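Local coordinates for glutathione S-transferase (Bombyx mori, PDB 4E8H), which binds glutathione as a homodimer and probably catalyses its transfer to electrophilic substrates, as expected of a glutathione transferase, at residues Y114-Y118 against N171-Y177. Residues are numbered along the deposited sequence; the frame is centred on the assembly and turned at random.
Sequences YLNLY and NIDAFGY
Asn-171 lies against the phenol end of Tyr-114, its amide plane 22° from that of the ring. ND2 comes within 3.3 Å of Tyr-114 OH, but the angle is too poor for a hydrogen bond; its OD1 bonds to Arg-19. The next residue, Ile-172, is met by Tyr-114 and Tyr-118 of helix 93-124. Its CG2 touches the edge of the Tyr-114 ring at CD1 and sits 3.7 Å from CE2 of Tyr-118, while Phe-136 packs on both Ile-172 and Tyr-114. Phe-175, with CG anti to the carbonyl carbon (chi1 -58°), sets CD2 over one face of Tyr-118, 3.6 Å from CD1; Leu-117 CG sits over the opposite face, both toward the rim. The ring planes of Phe-175 and Tyr-118 lie 58° apart. CE2 of Phe-175 also reaches Tyr-114 OH at 3.3 Å, with the hydroxyl near the phenyl plane. Gly-176 turns the chain with positive phi in a Schellman motif, where Tyr-177 N bonds back to Ile-172 O. Tyr-177 brings the edge of its ring, at CD1, to within 3.5 Å of Tyr-118 OH; its own hydroxyl bonds to Asp-137. A water donates to Phe-175 O and makes a weak bond to Tyr-118 OH. Were Tyr-118 an alanine, Phe-175 CD2, Ile-172 CG2 and Tyr-177 CD1 would probably lose the ring and hydroxyl they pack on, and the water its weak second partner. Within the all-helical C-terminal domain, helix 93-124 and the end of helix 160-174 are joined mainly by aromatic and aliphatic packing, with a weak water bridge as the polar link between the two segments.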
ATOM      1  N   TYR B 114       4.347  -0.815 -13.412  1.00  7.96           N
ATOM      2  CA  TYR B 114       5.559  -0.152 -13.899  1.00  8.29           C
ATOM      3  C   TYR B 114       6.762  -1.086 -13.763  1.00  8.80           C
ATOM      4  O   TYR B 114       7.533  -1.255 -14.712  1.00  8.64           O
ATOM      5  CB  TYR B 114       5.804   1.166 -13.143  1.00  8.16           C
ATOM      6  CG  TYR B 114       7.224   1.703 -13.246  1.00  7.99           C
ATOM      7  CD1 TYR B 114       7.598   2.544 -14.292  1.00  7.80           C
ATOM      8  CD2 TYR B 114       8.190   1.369 -12.291  1.00  8.01           C
ATOM      9  CE1 TYR B 114       8.898   3.037 -14.392  1.00  8.23           C
ATOM     10  CE2 TYR B 114       9.493   1.852 -12.383  1.00  8.27           C
ATOM     11  CZ  TYR B 114       9.839   2.686 -13.435  1.00  8.56           C
ATOM     12  OH  TYR B 114      11.123   3.172 -13.532  1.00  8.79           O
ATOM     13  N   LEU B 115       6.911  -1.687 -12.581  1.00  9.48           N
ATOM     14  CA  LEU B 115       8.000  -2.629 -12.310  1.00 10.37           C
ATOM     15  C   LEU B 115       7.957  -3.844 -13.226  1.00 10.96           C
ATOM     16  O   LEU B 115       8.987  -4.258 -13.753  1.00 11.11           O
ATOM     17  CB  LEU B 115       7.980  -3.098 -10.852  1.00 10.25           C
ATOM     18  CG  LEU B 115       8.464  -2.165  -9.742  1.00 10.28           C
ATOM     19  CD1 LEU B 115       8.228  -2.837  -8.397  1.00 10.14           C
ATOM     20  CD2 LEU B 115       9.937  -1.790  -9.904  1.00 10.24           C
ATOM     21  N   ASN B 116       6.766  -4.412 -13.408  1.00 11.82           N
ATOM     22  CA  ASN B 116       6.597  -5.599 -14.247  1.00 12.70           C
ATOM     23  C   ASN B 116       6.931  -5.346 -15.717  1.00 13.24           C
ATOM     24  O   ASN B 116       7.474  -6.221 -16.396  1.00 13.29           O
ATOM     25  CB  ASN B 116       5.186  -6.176 -14.096  1.00 12.69           C
ATOM     26  CG  ASN B 116       4.952  -6.811 -12.731  1.00 13.12           C
ATOM     27  OD1 ASN B 116       5.889  -7.046 -11.966  1.00 13.62           O
ATOM     28  ND2 ASN B 116       3.692  -7.093 -12.426  1.00 13.47           N
ATOM     29  N   LEU B 117       6.615  -4.144 -16.194  1.00 13.93           N
ATOM     30  CA  LEU B 117       6.957  -3.740 -17.557  1.00 14.69           C
ATOM     31  C   LEU B 117       8.447  -3.414 -17.723  1.00 15.33           C
ATOM     32  O   LEU B 117       9.101  -3.939 -18.626  1.00 15.42           O
ATOM     33  CB  LEU B 117       6.091  -2.554 -18.014  1.00 14.55           C
ATOM     34  CG  LEU B 117       6.363  -1.906 -19.381  1.00 14.37           C
ATOM     35  CD1 LEU B 117       6.305  -2.913 -20.529  1.00 13.66           C
ATOM     36  CD2 LEU B 117       5.396  -0.760 -19.631  1.00 14.13           C
ATOM     37  N   TYR B 118       8.980  -2.563 -16.850  1.00 16.18           N
ATOM     38  CA  TYR B 118      10.302  -1.973 -17.082  1.00 17.15           C
ATOM     39  C   TYR B 118      11.508  -2.709 -16.494  1.00 17.92           C
ATOM     40  O   TYR B 118      12.601  -2.636 -17.061  1.00 17.96           O
ATOM     41  CB  TYR B 118      10.314  -0.495 -16.685  1.00 17.07           C
ATOM     42  CG  TYR B 118       9.563   0.386 -17.660  1.00 17.43           C
ATOM     43  CD1 TYR B 118      10.087   0.669 -18.924  1.00 17.89           C
ATOM     44  CD2 TYR B 118       8.329   0.937 -17.321  1.00 17.64           C
ATOM     45  CE1 TYR B 118       9.399   1.479 -19.825  1.00 18.20           C
ATOM     46  CE2 TYR B 118       7.634   1.751 -18.213  1.00 18.05           C
ATOM     47  CZ  TYR B 118       8.173   2.015 -19.461  1.00 18.48           C
ATOM     48  OH  TYR B 118       7.486   2.818 -20.345  1.00 18.89           O
ATOM     49  N   ASN B 171       9.719   8.878 -14.501  1.00  8.14           N
ATOM     50  CA  ASN B 171      10.495   7.769 -15.059  1.00  8.42           C
ATOM     51  C   ASN B 171      10.091   7.406 -16.487  1.00  8.68           C
ATOM     52  O   ASN B 171      10.947   7.320 -17.368  1.00  8.60           O
ATOM     53  CB  ASN B 171      10.436   6.534 -14.158  1.00  8.33           C
ATOM     54  CG  ASN B 171      11.301   6.669 -12.919  1.00  8.29           C
ATOM     55  OD1 ASN B 171      12.342   7.328 -12.935  1.00  8.42           O
ATOM     56  ND2 ASN B 171      10.873   6.038 -11.836  1.00  7.98           N
ATOM     57  N   ILE B 172       8.792   7.213 -16.714  1.00  9.14           N
ATOM     58  CA  ILE B 172       8.306   6.826 -18.043  1.00  9.58           C
ATOM     59  C   ILE B 172       8.555   7.917 -19.092  1.00 10.21           C
ATOM     60  O   ILE B 172       8.823   7.613 -20.256  1.00 10.30           O
ATOM     61  CB  ILE B 172       6.833   6.313 -18.035  1.00  9.45           C
ATOM     62  CG1 ILE B 172       5.835   7.437 -17.716  1.00  9.29           C
ATOM     63  CG2 ILE B 172       6.686   5.126 -17.070  1.00  9.18           C
ATOM     64  CD1 ILE B 172       4.374   7.072 -17.979  1.00  9.06           C
ATOM     65  N   ASP B 173       8.479   9.177 -18.668  1.00 10.92           N
ATOM     66  CA  ASP B 173       8.837  10.305 -19.523  1.00 11.74           C
ATOM     67  C   ASP B 173      10.299  10.185 -19.969  1.00 12.08           C
ATOM     68  O   ASP B 173      10.597  10.279 -21.164  1.00 12.13           O
ATOM     69  CB  ASP B 173       8.589  11.629 -18.796  1.00 11.87           C
ATOM     70  CG  ASP B 173       8.908  12.839 -19.655  1.00 12.47           C
ATOM     71  OD1 ASP B 173       8.266  13.016 -20.713  1.00 12.64           O
ATOM     72  OD2 ASP B 173       9.798  13.623 -19.260  1.00 13.40           O
ATOM     73  N   ALA B 174      11.193   9.947 -19.009  1.00 12.44           N
ATOM     74  CA  ALA B 174      12.617   9.736 -19.291  1.00 12.77           C
ATOM     75  C   ALA B 174      12.889   8.510 -20.171  1.00 12.98           C
ATOM     76  O   ALA B 174      13.901   8.462 -20.875  1.00 13.00           O
ATOM     77  CB  ALA B 174      13.405   9.644 -17.993  1.00 12.67           C
ATOM     78  N   PHE B 175      11.991   7.525 -20.123  1.00 13.31           N
ATOM     79  CA  PHE B 175      12.134   6.297 -20.918  1.00 13.60           C
ATOM     80  C   PHE B 175      11.543   6.434 -22.325  1.00 13.93           C
ATOM     81  O   PHE B 175      11.658   5.518 -23.145  1.00 14.07           O
ATOM     82  CB  PHE B 175      11.498   5.086 -20.216  1.00 13.48           C
ATOM     83  CG  PHE B 175      12.059   4.782 -18.845  1.00 13.22           C
ATOM     84  CD1 PHE B 175      13.268   5.328 -18.406  1.00 12.88           C
ATOM     85  CD2 PHE B 175      11.377   3.909 -18.000  1.00 12.87           C
ATOM     86  CE1 PHE B 175      13.767   5.031 -17.138  1.00 13.04           C
ATOM     87  CE2 PHE B 175      11.870   3.603 -16.734  1.00 12.89           C
ATOM     88  CZ  PHE B 175      13.067   4.163 -16.302  1.00 12.87           C
ATOM     89  N   GLY B 176      10.904   7.571 -22.590  1.00 14.18           N
ATOM     90  CA  GLY B 176      10.352   7.860 -23.912  1.00 14.49           C
ATOM     91  C   GLY B 176       8.882   7.524 -24.098  1.00 14.71           C
ATOM     92  O   GLY B 176       8.400   7.474 -25.232  1.00 14.74           O
ATOM     93  N   TYR B 177       8.171   7.282 -22.998  1.00 14.87           N
ATOM     94  CA  TYR B 177       6.726   7.096 -23.060  1.00 15.01           C
ATOM     95  C   TYR B 177       6.084   8.453 -23.336  1.00 15.21           C
ATOM     96  O   TYR B 177       6.379   9.437 -22.653  1.00 15.21           O
ATOM     97  CB  TYR B 177       6.187   6.504 -21.752  1.00 14.99           C
ATOM     98  CG  TYR B 177       4.821   5.848 -21.863  1.00 14.72           C
ATOM     99  CD1 TYR B 177       4.678   4.466 -21.733  1.00 14.57           C
ATOM    100  CD2 TYR B 177       3.672   6.609 -22.089  1.00 14.44           C
ATOM    101  CE1 TYR B 177       3.427   3.858 -21.829  1.00 14.25           C
ATOM    102  CE2 TYR B 177       2.421   6.012 -22.191  1.00 14.36           C
ATOM    103  CZ  TYR B 177       2.306   4.639 -22.060  1.00 14.26           C
ATOM    104  OH  TYR B 177       1.067   4.050 -22.156  1.00 13.86           O
TER
HETATM  105  O   HOH W   1       9.375   3.259 -23.051  1.00 33.29           O